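Local coordinates for protein probable ss-1,3-N-acetylglucosaminyltransferase (Staphylococcus aureus, PDB 6H4F) that is a probable glycosyltransferase of family 2 with a GT-A-type domain, seen here with FQ8 bound, at residues R146-A151 / Y222-D227. Residues are numbered along the deposited sequence; the frame is centred on the assembly and turned at random.
Sequences RSVPKA and YIVVND. With FQ8 ([(2~{R},3~{S},4~{S})-2,3,4,5-tetrakis(oxidanyl)pentyl] [(2~{R},3~{R},4~{S})-2,3,4-tris(oxidanyl)-5-[oxidanyl-[(2~{R},3~{S},4~{S})-2,3,4-tris(oxidanyl)-5-phosphonooxy-pentoxy]phosphoryl]oxy-pentyl] hydrogen phosphate), chain M.
Arg146 folds its side chain over Val224, joining the loop 146-151 to strand 222-225, which lies between strands 114-115 and 134-142 in the mixed sheet of the GT-A fold. Arg146 CB lies 4.0 Å from Asn226 OD1, and CG and CD then run past that same oxygen. CG sits between the backbone N and the carbonyl carbon (chi1 68°), and bends at chi2 and chi3 swing the end of the chain over the valine. NE and NH2 skirt Val224 CG1, 3.4 Å from CZ; the flat guanidinium face can pack on this methyl while its N-H groups point outward in its plane. NH1 comes obliquely to 3.6 Å from Val225 O, and NH2 makes weak, long ion pairs with Asp110 and Asp113. The side chain is exposed and poorly ordered, so its outer positions are approximate. Asn226, just past the strand, suits its place because ND2 can serve two backbone oxygens, Gly143 O and, at 3.3 Å, Arg146 O. A compact branched side chain suits Val148, buried against Tyr139 and Val141; its CG1 meets Val224 CG2 tip to tip at 3.7 Å. Farther along, Lys150 N and Ala151 N both donate to FQ8 OAQ, each at 2.8 Å.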
ATOM      1  N   ARG A 146     -21.191  -1.178 -24.070  1.00 82.74           N
ATOM      2  CA  ARG A 146     -19.778  -1.308 -24.516  1.00 93.24           C
ATOM      3  C   ARG A 146     -19.370  -0.009 -25.222  1.00 91.67           C
ATOM      4  O   ARG A 146     -20.127   0.447 -26.099  1.00 70.05           O
ATOM      5  CB  ARG A 146     -19.616  -2.523 -25.434  1.00 91.37           C
ATOM      6  CG  ARG A 146     -20.312  -2.391 -26.781  1.00 89.70           C
ATOM      7  CD  ARG A 146     -20.959  -3.687 -27.239  1.00 80.09           C
ATOM      8  NE  ARG A 146     -20.448  -4.158 -28.519  1.00 85.66           N
ATOM      9  CZ  ARG A 146     -21.201  -4.432 -29.579  1.00103.25           C
ATOM     10  NH1 ARG A 146     -22.513  -4.528 -29.453  1.00 89.54           N
ATOM     11  NH2 ARG A 146     -20.641  -4.605 -30.763  1.00 61.78           N
ATOM     12  N   SER A 147     -18.221   0.559 -24.843  1.00 87.71           N
ATOM     13  CA  SER A 147     -17.730   1.829 -25.443  1.00 79.53           C
ATOM     14  C   SER A 147     -16.908   1.535 -26.704  1.00 63.85           C
ATOM     15  O   SER A 147     -16.686   0.346 -27.000  1.00 63.86           O
ATOM     16  CB  SER A 147     -16.934   2.618 -24.438  1.00 76.51           C
ATOM     17  OG  SER A 147     -16.242   3.687 -25.067  1.00 87.73           O
ATOM     18  N   VAL A 148     -16.486   2.586 -27.414  1.00 54.08           N
ATOM     19  CA  VAL A 148     -15.680   2.426 -28.634  1.00 44.97           C
ATOM     20  C   VAL A 148     -14.395   3.236 -28.503  1.00 41.76           C
ATOM     21  O   VAL A 148     -14.369   4.252 -27.811  1.00 43.04           O
ATOM     22  CB  VAL A 148     -16.446   2.845 -29.905  1.00 42.38           C
ATOM     23  CG1 VAL A 148     -17.663   1.967 -30.167  1.00 42.03           C
ATOM     24  CG2 VAL A 148     -16.864   4.298 -29.866  1.00 41.36           C
ATOM     25  N   PRO A 149     -13.315   2.840 -29.214  1.00 35.97           N
ATOM     26  CA  PRO A 149     -12.063   3.591 -29.206  1.00 35.92           C
ATOM     27  C   PRO A 149     -12.255   5.022 -29.724  1.00 36.62           C
ATOM     28  O   PRO A 149     -13.087   5.249 -30.604  1.00 34.21           O
ATOM     29  CB  PRO A 149     -11.158   2.830 -30.191  1.00 37.25           C
ATOM     30  CG  PRO A 149     -11.764   1.457 -30.301  1.00 38.32           C
ATOM     31  CD  PRO A 149     -13.245   1.629 -30.038  1.00 35.08           C
ATOM     32  N   LYS A 150     -11.465   5.950 -29.190  1.00 36.64           N
ATOM     33  CA  LYS A 150     -11.520   7.375 -29.541  1.00 38.58           C
ATOM     34  C   LYS A 150     -10.132   7.902 -29.930  1.00 38.61           C
ATOM     35  O   LYS A 150     -10.010   8.594 -30.953  1.00 36.55           O
ATOM     36  CB  LYS A 150     -12.113   8.183 -28.381  1.00 46.63           C
ATOM     37  CG  LYS A 150     -13.597   7.949 -28.111  1.00 62.03           C
ATOM     38  CD  LYS A 150     -14.057   8.576 -26.790  1.00 75.11           C
ATOM     39  CE  LYS A 150     -15.529   8.378 -26.508  1.00 71.87           C
ATOM     40  N   ALA A 151      -9.092   7.589 -29.144  1.00 35.61           N
ATOM     41  CA  ALA A 151      -7.768   8.208 -29.346  1.00 33.08           C
ATOM     42  C   ALA A 151      -7.238   7.907 -30.750  1.00 29.60           C
ATOM     43  O   ALA A 151      -6.620   8.751 -31.352  1.00 33.81           O
ATOM     44  CB  ALA A 151      -6.778   7.762 -28.286  1.00 32.10           C
ATOM     45  N   TYR A 222     -18.789   2.988 -38.890  1.00 31.98           N
ATOM     46  CA  TYR A 222     -19.287   1.768 -38.245  1.00 30.73           C
ATOM     47  C   TYR A 222     -19.929   2.154 -36.913  1.00 32.32           C
ATOM     48  O   TYR A 222     -19.277   2.776 -36.074  1.00 34.62           O
ATOM     49  CB  TYR A 222     -18.147   0.765 -38.041  1.00 29.46           C
ATOM     50  CG  TYR A 222     -18.595  -0.575 -37.515  1.00 29.66           C
ATOM     51  CD1 TYR A 222     -19.078  -0.718 -36.216  1.00 28.62           C
ATOM     52  CD2 TYR A 222     -18.573  -1.701 -38.324  1.00 29.51           C
ATOM     53  CE1 TYR A 222     -19.517  -1.941 -35.740  1.00 26.44           C
ATOM     54  CE2 TYR A 222     -18.968  -2.938 -37.845  1.00 28.63           C
ATOM     55  CZ  TYR A 222     -19.465  -3.054 -36.555  1.00 28.47           C
ATOM     56  OH  TYR A 222     -19.900  -4.269 -36.106  1.00 27.77           O
ATOM     57  N   ILE A 223     -21.194   1.763 -36.726  1.00 32.95           N
ATOM     58  CA  ILE A 223     -21.946   2.137 -35.534  1.00 35.27           C
ATOM     59  C   ILE A 223     -22.187   0.891 -34.685  1.00 32.89           C
ATOM     60  O   ILE A 223     -22.899  -0.002 -35.091  1.00 32.04           O
ATOM     61  CB  ILE A 223     -23.281   2.820 -35.896  1.00 39.64           C
ATOM     62  CG1 ILE A 223     -23.089   4.029 -36.810  1.00 46.44           C
ATOM     63  CG2 ILE A 223     -24.040   3.172 -34.626  1.00 39.33           C
ATOM     64  CD1 ILE A 223     -22.420   5.213 -36.139  1.00 56.86           C
ATOM     65  N   VAL A 224     -21.587   0.865 -33.499  1.00 34.36           N
ATOM     66  CA  VAL A 224     -21.850  -0.154 -32.503  1.00 36.04           C
ATOM     67  C   VAL A 224     -23.198   0.187 -31.857  1.00 38.93           C
ATOM     68  O   VAL A 224     -23.389   1.283 -31.350  1.00 40.17           O
ATOM     69  CB  VAL A 224     -20.718  -0.215 -31.462  1.00 36.82           C
ATOM     70  CG1 VAL A 224     -21.069  -1.122 -30.306  1.00 39.25           C
ATOM     71  CG2 VAL A 224     -19.392  -0.628 -32.093  1.00 35.10           C
ATOM     72  N   VAL A 225     -24.138  -0.753 -31.912  1.00 36.60           N
ATOM     73  CA  VAL A 225     -25.477  -0.553 -31.344  1.00 42.32           C
ATOM     74  C   VAL A 225     -25.603  -1.393 -30.068  1.00 40.71           C
ATOM     75  O   VAL A 225     -25.512  -2.610 -30.109  1.00 41.61           O
ATOM     76  CB  VAL A 225     -26.552  -0.934 -32.382  1.00 39.69           C
ATOM     77  CG1 VAL A 225     -27.956  -0.852 -31.799  1.00 48.78           C
ATOM     78  CG2 VAL A 225     -26.438  -0.083 -33.628  1.00 38.01           C
ATOM     79  N   ASN A 226     -25.772  -0.721 -28.929  1.00 47.17           N
ATOM     80  CA  ASN A 226     -26.052  -1.390 -27.640  1.00 52.54           C
ATOM     81  C   ASN A 226     -27.569  -1.569 -27.512  1.00 57.04           C
ATOM     82  O   ASN A 226     -28.320  -0.646 -27.809  1.00 66.22           O
ATOM     83  CB  ASN A 226     -25.438  -0.606 -26.473  1.00 53.55           C
ATOM     84  CG  ASN A 226     -23.925  -0.543 -26.569  1.00 53.42           C
ATOM     85  OD1 ASN A 226     -23.265  -1.585 -26.621  1.00 56.00           O
ATOM     86  ND2 ASN A 226     -23.366   0.662 -26.600  1.00 48.83           N
ATOM     87  N   ASP A 227     -28.015  -2.779 -27.152  1.00 73.49           N
ATOM     88  CA  ASP A 227     -29.464  -3.059 -27.005  1.00 95.12           C
ATOM     89  C   ASP A 227     -29.788  -3.255 -25.518  1.00 91.98           C
ATOM     90  O   ASP A 227     -29.152  -4.067 -24.878  1.00126.06           O
ATOM     91  CB  ASP A 227     -29.887  -4.259 -27.861  1.00113.93           C
TER
HETATM   92  OAN FQ8 M 401      -0.094   6.523 -22.944  1.00 39.71           O
HETATM   93  PBL FQ8 M 401      -1.083   5.320 -22.551  1.00 32.53           P
HETATM   94  OAO FQ8 M 401      -0.639   4.896 -21.072  1.00 34.34           O
HETATM   95  OAA FQ8 M 401      -0.973   4.196 -23.500  1.00 31.67           O
HETATM   96  OAX FQ8 M 401      -2.544   5.957 -22.422  1.00 42.43           O
HETATM   97  CAS FQ8 M 401      -3.707   5.289 -22.909  1.00 35.88           C
HETATM   98  CBE FQ8 M 401      -4.835   6.313 -23.057  1.00 37.87           C
HETATM   99  OAG FQ8 M 401      -5.038   6.995 -21.820  1.00 34.53           O
HETATM  100  CBJ FQ8 M 401      -6.133   5.626 -23.496  1.00 41.50           C
HETATM  101  OAL FQ8 M 401      -6.267   4.336 -22.900  1.00 35.36           O
HETATM  102  CBF FQ8 M 401      -6.095   5.474 -25.009  1.00 43.11           C
HETATM  103  OAH FQ8 M 401      -6.154   6.776 -25.586  1.00 55.78           O
HETATM  104  CAU FQ8 M 401      -7.277   4.620 -25.482  1.00 42.42           C
HETATM  105  OAZ FQ8 M 401      -8.498   5.109 -24.925  1.00 34.41           O
HETATM  106  PBN FQ8 M 401      -9.855   5.077 -25.797  1.00 37.72           P
HETATM  107  OAQ FQ8 M 401      -9.432   5.602 -27.251  1.00 31.15           O
HETATM  108  OAC FQ8 M 401     -10.909   5.922 -25.198  1.00 33.66           O
HETATM  109  OBB FQ8 M 401     -10.274   3.543 -25.973  1.00 45.02           O
HETATM  110  CAW FQ8 M 401     -10.558   2.743 -24.824  1.00 52.78           C
HETATM  111  CBH FQ8 M 401     -10.529   1.251 -25.175  1.00 55.27           C
HETATM  112  OAJ FQ8 M 401      -9.581   1.009 -26.214  1.00 35.06           O
HETATM  113  CBK FQ8 M 401     -11.921   0.797 -25.623  1.00 64.62           C
HETATM  114  OAM FQ8 M 401     -12.907   1.389 -24.777  1.00 63.13           O
HETATM  115  CBG FQ8 M 401     -12.031  -0.727 -25.530  1.00 50.20           C
HETATM  116  OAI FQ8 M 401     -11.735  -1.147 -24.201  1.00 54.21           O
HETATM  117  CAV FQ8 M 401     -11.042  -1.373 -26.497  1.00 61.60           C
HETATM  118  OBA FQ8 M 401     -11.610  -2.560 -27.049  1.00 46.84           O
HETATM  119  PBM FQ8 M 401     -11.187  -3.022 -28.529  1.00 51.35           P
HETATM  120  OAP FQ8 M 401      -9.579  -3.009 -28.525  1.00 46.92           O
HETATM  121  OAB FQ8 M 401     -11.750  -2.118 -29.557  1.00 36.78           O
HETATM  122  OAY FQ8 M 401     -11.631  -4.552 -28.704  1.00 59.18           O
HETATM  123  CAT FQ8 M 401     -11.751  -5.419 -27.575  1.00 75.99           C
HETATM  124  CBD FQ8 M 401     -13.092  -6.159 -27.631  1.00 90.24           C
HETATM  125  OAF FQ8 M 401     -13.434  -6.456 -28.989  1.00 75.06           O
HETATM  126  CBI FQ8 M 401     -12.997  -7.466 -26.833  1.00102.68           C
HETATM  127  OAK FQ8 M 401     -11.713  -8.064 -27.029  1.00 56.62           O
HETATM  128  CBC FQ8 M 401     -13.214  -7.197 -25.341  1.00 93.40           C
HETATM  129  OAE FQ8 M 401     -12.852  -5.850 -25.023  1.00 79.07           O
HETATM  130  CAR FQ8 M 401     -14.688  -7.425 -24.998  1.00 98.61           C
HETATM  131  OAD FQ8 M 401     -14.799  -7.894 -23.653  1.00111.09           O